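Local coordinates for protein afamin (Homo sapiens, PDB 6FAK) that carries hydrophobic molecules in body fluids, binding vitamin E and keeping lipidated Wnt proteins soluble and active, at residues 421-426 / 526-531. Sequence-based numbering, arbitrary orientation.
Sequences LSTEEL and TDRFLV
V531 fills the close-packed half of this contact, its CG1 methyl lying between T423 and L426 at the start of helix 423-440. V531 CG1 stands 3.8 Å from L426 CD1. The same V531 CG1 comes to 3.6 Å from T423 OG1, as the side chains of T423 and V531 lie alongside each other, pointing opposite ways. With CG2 of T423 anti to the backbone N (OG1 at chi1 -67°), the methyl is turned to helix 521-536, where T423 CG2 meets R528 CB at 3.9 Å. T423 OG1 hydrogen-bonds N532 OD1 and K535 NZ, from the residue after V531 and about one turn further along helix 521-536. S422 caps helix 423-440, S422 OG accepting from E425 N at 3.2 Å.

The looser side is polar and partly exposed. E424 bends at chi2 (-52°) and brings its carboxylate to the guanidinium edge of the extended R528, the two planes 33° apart. E424 OE1 accepts from R528 NE at 2.4 Å, too short to be taken at face value. R528 NH2 gives E424 OE2 a weak bond, 3.3 Å long. R524 forms a second salt bridge to OE2. The E424-R528 salt bridge thus joins helices 423-440 and 521-536 of the third albumin domain beside the methyl packing of V531, L426 and T423, and the two arginines around one carboxylate would be expected to stabilise its ionised form.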
ATOM      1  N   LEU A 421      -8.369 -17.203  -0.571  1.00 23.17           N
ATOM      2  CA  LEU A 421      -8.779 -15.777  -0.543  1.00 23.28           C
ATOM      3  C   LEU A 421     -10.147 -15.558  -1.155  1.00 23.27           C
ATOM      4  O   LEU A 421     -10.583 -16.296  -2.004  1.00 23.35           O
ATOM      5  CB  LEU A 421      -7.765 -14.901  -1.272  1.00 23.17           C
ATOM      6  CG  LEU A 421      -6.380 -14.932  -0.638  1.00 23.41           C
ATOM      7  CD1 LEU A 421      -5.393 -14.166  -1.465  1.00 23.53           C
ATOM      8  CD2 LEU A 421      -6.381 -14.447   0.802  1.00 23.62           C
ATOM      9  N   SER A 422     -10.883 -14.575  -0.653  1.00 23.41           N
ATOM     10  CA  SER A 422     -12.130 -14.180  -1.275  1.00 23.34           C
ATOM     11  C   SER A 422     -11.876 -13.739  -2.745  1.00 23.21           C
ATOM     12  O   SER A 422     -10.818 -13.203  -3.124  1.00 22.77           O
ATOM     13  CB  SER A 422     -12.808 -13.041  -0.526  1.00 23.62           C
ATOM     14  OG  SER A 422     -12.069 -11.853  -0.654  1.00 23.55           O
ATOM     15  N   THR A 423     -12.889 -13.999  -3.558  1.00 23.18           N
ATOM     16  CA  THR A 423     -12.890 -13.520  -4.897  1.00 23.47           C
ATOM     17  C   THR A 423     -12.654 -12.022  -5.000  1.00 23.77           C
ATOM     18  O   THR A 423     -11.886 -11.595  -5.884  1.00 23.55           O
ATOM     19  CB  THR A 423     -14.201 -13.952  -5.614  1.00 23.40           C
ATOM     20  OG1 THR A 423     -14.148 -15.372  -5.723  1.00 23.31           O
ATOM     21  CG2 THR A 423     -14.304 -13.332  -6.965  1.00 23.34           C
ATOM     22  N   GLU A 424     -13.264 -11.235  -4.114  1.00 24.60           N
ATOM     23  CA  GLU A 424     -13.068  -9.770  -4.170  1.00 25.81           C
ATOM     24  C   GLU A 424     -11.605  -9.413  -3.961  1.00 24.97           C
ATOM     25  O   GLU A 424     -11.064  -8.549  -4.653  1.00 24.62           O
ATOM     26  CB  GLU A 424     -13.909  -8.997  -3.122  1.00 28.38           C
ATOM     27  CG  GLU A 424     -15.383  -8.855  -3.461  1.00 32.38           C
ATOM     28  CD  GLU A 424     -15.599  -8.297  -4.854  1.00 37.15           C
ATOM     29  OE1 GLU A 424     -16.052  -9.063  -5.725  1.00 44.51           O
ATOM     30  OE2 GLU A 424     -15.229  -7.135  -5.103  1.00 40.93           O
ATOM     31  N   GLU A 425     -10.948 -10.112  -3.042  1.00 24.71           N
ATOM     32  CA  GLU A 425      -9.535  -9.856  -2.772  1.00 24.66           C
ATOM     33  C   GLU A 425      -8.649 -10.241  -3.969  1.00 23.81           C
ATOM     34  O   GLU A 425      -7.730  -9.500  -4.310  1.00 23.52           O
ATOM     35  CB  GLU A 425      -9.053 -10.587  -1.492  1.00 25.82           C
ATOM     36  CG  GLU A 425      -7.562 -10.358  -1.253  1.00 26.72           C
ATOM     37  CD  GLU A 425      -7.091 -10.593   0.170  1.00 28.47           C
ATOM     38  OE1 GLU A 425      -7.803 -11.222   1.004  1.00 28.52           O
ATOM     39  OE2 GLU A 425      -5.959 -10.125   0.426  1.00 29.85           O
ATOM     40  N   LEU A 426      -8.914 -11.397  -4.571  1.00 23.22           N
ATOM     41  CA  LEU A 426      -8.117 -11.910  -5.662  1.00 23.03           C
ATOM     42  C   LEU A 426      -8.231 -10.961  -6.849  1.00 23.34           C
ATOM     43  O   LEU A 426      -7.263 -10.700  -7.503  1.00 23.17           O
ATOM     44  CB  LEU A 426      -8.527 -13.370  -6.054  1.00 22.69           C
ATOM     45  CG  LEU A 426      -8.042 -14.426  -5.049  1.00 22.60           C
ATOM     46  CD1 LEU A 426      -8.858 -15.729  -5.061  1.00 22.51           C
ATOM     47  CD2 LEU A 426      -6.545 -14.684  -5.247  1.00 22.59           C
ATOM     48  N   THR A 526     -16.479  -9.251 -14.918  1.00 34.79           N
ATOM     49  CA  THR A 526     -15.694 -10.198 -15.714  1.00 33.19           C
ATOM     50  C   THR A 526     -14.566 -10.861 -14.884  1.00 30.32           C
ATOM     51  O   THR A 526     -14.353 -12.079 -14.967  1.00 28.40           O
ATOM     52  CB  THR A 526     -15.101  -9.477 -16.920  1.00 37.07           C
ATOM     53  OG1 THR A 526     -16.192  -9.015 -17.725  1.00 41.57           O
ATOM     54  CG2 THR A 526     -14.168 -10.396 -17.766  1.00 35.74           C
ATOM     55  N   ASP A 527     -13.889 -10.030 -14.085  1.00 30.55           N
ATOM     56  CA  ASP A 527     -12.776 -10.470 -13.261  1.00 29.81           C
ATOM     57  C   ASP A 527     -13.254 -11.472 -12.201  1.00 27.59           C
ATOM     58  O   ASP A 527     -12.601 -12.493 -11.966  1.00 26.43           O
ATOM     59  CB  ASP A 527     -12.054  -9.277 -12.641  1.00 30.33           C
ATOM     60  CG  ASP A 527     -11.278  -8.451 -13.658  1.00 33.58           C
ATOM     61  OD1 ASP A 527     -11.190  -8.776 -14.864  1.00 34.07           O
ATOM     62  OD2 ASP A 527     -10.704  -7.429 -13.254  1.00 37.37           O
ATOM     63  N   ARG A 528     -14.400 -11.192 -11.597  1.00 27.18           N
ATOM     64  CA  ARG A 528     -14.972 -12.096 -10.611  1.00 27.71           C
ATOM     65  C   ARG A 528     -15.396 -13.401 -11.189  1.00 26.52           C
ATOM     66  O   ARG A 528     -15.192 -14.436 -10.566  1.00 25.65           O
ATOM     67  CB  ARG A 528     -16.180 -11.531  -9.888  1.00 30.35           C
ATOM     68  CG  ARG A 528     -15.922 -10.315  -9.049  1.00 34.37           C
ATOM     69  CD  ARG A 528     -17.278  -9.936  -8.459  1.00 40.96           C
ATOM     70  NE  ARG A 528     -17.219  -8.677  -7.752  1.00 46.32           N
ATOM     71  CZ  ARG A 528     -17.703  -7.499  -8.149  1.00 51.64           C
ATOM     72  NH1 ARG A 528     -18.359  -7.380  -9.306  1.00 54.25           N
ATOM     73  NH2 ARG A 528     -17.554  -6.432  -7.363  1.00 53.48           N
ATOM     74  N   PHE A 529     -15.964 -13.346 -12.383  1.00 26.28           N
ATOM     75  CA  PHE A 529     -16.315 -14.579 -13.125  1.00 26.40           C
ATOM     76  C   PHE A 529     -15.116 -15.510 -13.301  1.00 25.15           C
ATOM     77  O   PHE A 529     -15.190 -16.730 -13.006  1.00 24.58           O
ATOM     78  CB  PHE A 529     -16.994 -14.217 -14.478  1.00 27.90           C
ATOM     79  CG  PHE A 529     -17.254 -15.396 -15.357  1.00 29.00           C
ATOM     80  CD1 PHE A 529     -16.281 -15.850 -16.250  1.00 29.71           C
ATOM     81  CD2 PHE A 529     -18.466 -16.043 -15.307  1.00 30.33           C
ATOM     82  CE1 PHE A 529     -16.491 -16.968 -17.045  1.00 30.03           C
ATOM     83  CE2 PHE A 529     -18.691 -17.186 -16.092  1.00 31.50           C
ATOM     84  CZ  PHE A 529     -17.684 -17.646 -16.970  1.00 30.86           C
ATOM     85  N   LEU A 530     -14.010 -14.937 -13.777  1.00 24.59           N
ATOM     86  CA  LEU A 530     -12.802 -15.726 -14.019  1.00 24.19           C
ATOM     87  C   LEU A 530     -12.254 -16.371 -12.747  1.00 23.66           C
ATOM     88  O   LEU A 530     -11.908 -17.561 -12.758  1.00 23.75           O
ATOM     89  CB  LEU A 530     -11.735 -14.921 -14.697  1.00 24.26           C
ATOM     90  CG  LEU A 530     -10.442 -15.677 -14.984  1.00 24.44           C
ATOM     91  CD1 LEU A 530     -10.562 -16.962 -15.789  1.00 24.80           C
ATOM     92  CD2 LEU A 530      -9.525 -14.740 -15.731  1.00 24.74           C
ATOM     93  N   VAL A 531     -12.214 -15.589 -11.662  1.00 23.23           N
ATOM     94  CA  VAL A 531     -11.741 -16.078 -10.409  1.00 22.84           C
ATOM     95  C   VAL A 531     -12.631 -17.215  -9.904  1.00 22.95           C
ATOM     96  O   VAL A 531     -12.108 -18.279  -9.531  1.00 22.94           O
ATOM     97  CB  VAL A 531     -11.537 -14.951  -9.375  1.00 22.71           C
ATOM     98  CG1 VAL A 531     -11.287 -15.481  -7.966  1.00 22.65           C
ATOM     99  CG2 VAL A 531     -10.368 -14.088  -9.810  1.00 22.64           C
TER